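Local coordinates for protein N2152 (Neocallimastix frontalis, PDB 5U22) that is a family 39 glycoside hydrolase that probably acts with broad specificity on rare arabinosyl substrates, at residues 245-250 with 276-281. Residues are numbered along the deposited sequence; the frame is centred on the assembly and turned at random.
Sequences NEYCDE and GMITWW. With BTB (2-[bis-(2-hydroxy-ethyl)-amino]-2-hydroxymethyl-propane-1,3-diol), chain B.
The C-terminal rim of a TIM barrel, where neighbouring parallel strands deliver their ends to the active site, is exemplified by Glu-246 and Tyr-247 meeting Met-277 to Thr-279. Tyr-247 pairs with Ile-278 in a parallel bridge: its N gives a weak hydrogen bond to Met-277 O, and Thr-279 N donates a hydrogen bond to Tyr-247 O (3.2 Å). With CG set between its own N and carbonyl carbon (chi1 68°), the Tyr-247 ring lies against strand 275-278, taking Ile-278 CA over one face in a CH-pi contact, 4.2 Å from the centroid, and Gly-276 C at its edge. Beyond the corner at Glu-246, Cys-248 SG lies 3.9 Å from Trp-281 CD1, a sulfur-aromatic contact at the indole edge. One indole face receives BTB C6, 3.5 Å above the plane. The Glu-246 side chain runs out extended, and its carboxylate accepts two ligand hydroxyls, BTB O6 on OE1 (2.5 Å) and BTB O1 on OE2 (2.6 Å), while Trp-280 N donates to that same O6. Glu-246, at the end of strand 242-247, is consistent with the nucleophile of a retaining clan A hydrolase, and Glu-147, also bonded to BTB, with the acid/base. Arg-68 salt-bridges Glu-246 OE2, and helix 258-270 makes the crossover from strand 242-247 to strand 275-278, setting Phe-268 edge-to-face with Tyr-247.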
# COMPACT_ATOMS: atom_id res chain seq x y z
N ASN A 245 0.01 -5.44 3.43
CA ASN A 245 -1.32 -4.90 3.68
C ASN A 245 -1.43 -4.16 5.00
O ASN A 245 -2.54 -3.83 5.42
CB ASN A 245 -2.41 -5.99 3.54
CG ASN A 245 -2.20 -7.19 4.44
OD1 ASN A 245 -1.49 -7.13 5.44
ND2 ASN A 245 -2.86 -8.30 4.09
N GLU A 246 -0.29 -3.85 5.63
CA GLU A 246 -0.16 -2.76 6.59
C GLU A 246 1.23 -2.17 6.43
O GLU A 246 2.21 -2.91 6.49
CB GLU A 246 -0.36 -3.22 8.04
CG GLU A 246 -1.77 -3.77 8.34
CD GLU A 246 -1.96 -4.08 9.81
OE1 GLU A 246 -1.32 -3.39 10.62
OE2 GLU A 246 -2.72 -5.02 10.14
N TYR A 247 1.33 -0.85 6.23
CA TYR A 247 2.65 -0.23 6.18
C TYR A 247 2.64 1.16 6.81
O TYR A 247 1.67 1.91 6.65
CB TYR A 247 3.20 -0.13 4.74
CG TYR A 247 2.50 0.82 3.77
CD1 TYR A 247 1.56 0.34 2.85
CD2 TYR A 247 2.85 2.16 3.69
CE1 TYR A 247 0.95 1.19 1.94
CE2 TYR A 247 2.24 3.01 2.79
CZ TYR A 247 1.31 2.53 1.91
OH TYR A 247 0.71 3.37 1.01
N CYS A 248 3.73 1.49 7.49
CA CYS A 248 3.87 2.77 8.18
C CYS A 248 5.31 2.93 8.61
O CYS A 248 6.00 1.93 8.86
CB CYS A 248 2.95 2.84 9.40
SG CYS A 248 2.81 4.46 10.21
N ASP A 249 5.77 4.17 8.69
CA ASP A 249 7.02 4.47 9.37
C ASP A 249 7.00 3.90 10.78
O ASP A 249 5.93 3.74 11.38
CB ASP A 249 7.25 5.98 9.42
CG ASP A 249 8.62 6.33 9.96
OD1 ASP A 249 9.58 6.26 9.18
OD2 ASP A 249 8.73 6.65 11.16
N GLU A 250 8.18 3.61 11.33
CA GLU A 250 8.27 3.13 12.71
C GLU A 250 7.55 4.06 13.68
O GLU A 250 6.97 3.60 14.67
CB GLU A 250 9.74 2.95 13.12
CG GLU A 250 10.59 4.23 13.10
CD GLU A 250 12.08 3.94 12.87
OE1 GLU A 250 12.41 3.42 11.78
OE2 GLU A 250 12.91 4.22 13.77
N GLY A 276 -0.47 -2.47 -1.54
CA GLY A 276 -0.01 -2.08 -0.22
C GLY A 276 -1.09 -1.28 0.48
O GLY A 276 -1.78 -0.48 -0.17
N MET A 277 -1.28 -1.49 1.78
CA MET A 277 -2.29 -0.78 2.55
C MET A 277 -1.65 -0.07 3.73
O MET A 277 -0.86 -0.67 4.47
CB MET A 277 -3.37 -1.74 3.08
CG MET A 277 -4.47 -2.06 2.09
SD MET A 277 -4.54 -3.78 1.59
CE MET A 277 -3.08 -3.81 0.64
N ILE A 278 -2.03 1.19 3.94
CA ILE A 278 -1.57 1.92 5.10
C ILE A 278 -2.12 1.28 6.38
O ILE A 278 -3.20 0.67 6.39
CB ILE A 278 -2.00 3.39 4.97
CG1 ILE A 278 -1.38 3.99 3.71
CG2 ILE A 278 -1.59 4.22 6.19
CD1 ILE A 278 -1.97 5.33 3.35
N THR A 279 -1.34 1.38 7.47
CA THR A 279 -1.76 0.90 8.78
C THR A 279 -3.04 1.59 9.25
O THR A 279 -3.52 2.57 8.68
CB THR A 279 -0.67 1.16 9.82
OG1 THR A 279 -0.16 2.50 9.67
CG2 THR A 279 0.46 0.15 9.68
N TRP A 280 -3.59 1.03 10.34
CA TRP A 280 -4.66 1.65 11.13
C TRP A 280 -4.15 1.68 12.57
O TRP A 280 -4.55 0.86 13.40
CB TRP A 280 -5.96 0.88 11.00
CG TRP A 280 -7.10 1.46 11.80
CD1 TRP A 280 -7.43 2.78 11.94
CD2 TRP A 280 -8.04 0.72 12.58
NE1 TRP A 280 -8.54 2.90 12.73
CE2 TRP A 280 -8.93 1.66 13.16
CE3 TRP A 280 -8.22 -0.64 12.85
CZ2 TRP A 280 -9.98 1.27 13.98
CZ3 TRP A 280 -9.27 -1.02 13.66
CH2 TRP A 280 -10.14 -0.07 14.22
N TRP A 281 -3.25 2.62 12.86
CA TRP A 281 -2.73 2.70 14.22
C TRP A 281 -3.67 3.41 15.18
O TRP A 281 -3.58 3.17 16.39
CB TRP A 281 -1.38 3.43 14.25
CG TRP A 281 -0.22 2.55 13.92
CD1 TRP A 281 0.65 2.71 12.88
CD2 TRP A 281 0.21 1.39 14.63
NE1 TRP A 281 1.60 1.71 12.90
CE2 TRP A 281 1.35 0.89 13.97
CE3 TRP A 281 -0.25 0.73 15.78
CZ2 TRP A 281 2.03 -0.24 14.41
CZ3 TRP A 281 0.42 -0.39 16.21
CH2 TRP A 281 1.55 -0.87 15.52
C1 BTB B . -2.13 -5.10 13.34
O1 BTB B . -3.36 -5.09 12.64
C2 BTB B . -2.36 -4.19 14.61
C3 BTB B . -1.13 -4.33 15.58
O3 BTB B . 0.06 -4.54 14.86
C4 BTB B . -3.58 -4.84 15.32
O4 BTB B . -3.71 -4.37 16.65
N BTB B . -2.57 -2.72 14.14
C5 BTB B . -1.28 -2.13 13.68
C6 BTB B . -1.55 -0.94 12.73
O6 BTB B . -2.40 -1.36 11.68
C7 BTB B . -3.07 -1.83 15.27
C8 BTB B . -4.60 -1.62 15.16
O8 BTB B . -4.99 -1.69 13.83
O HOH W 1 4.56 1.65 12.37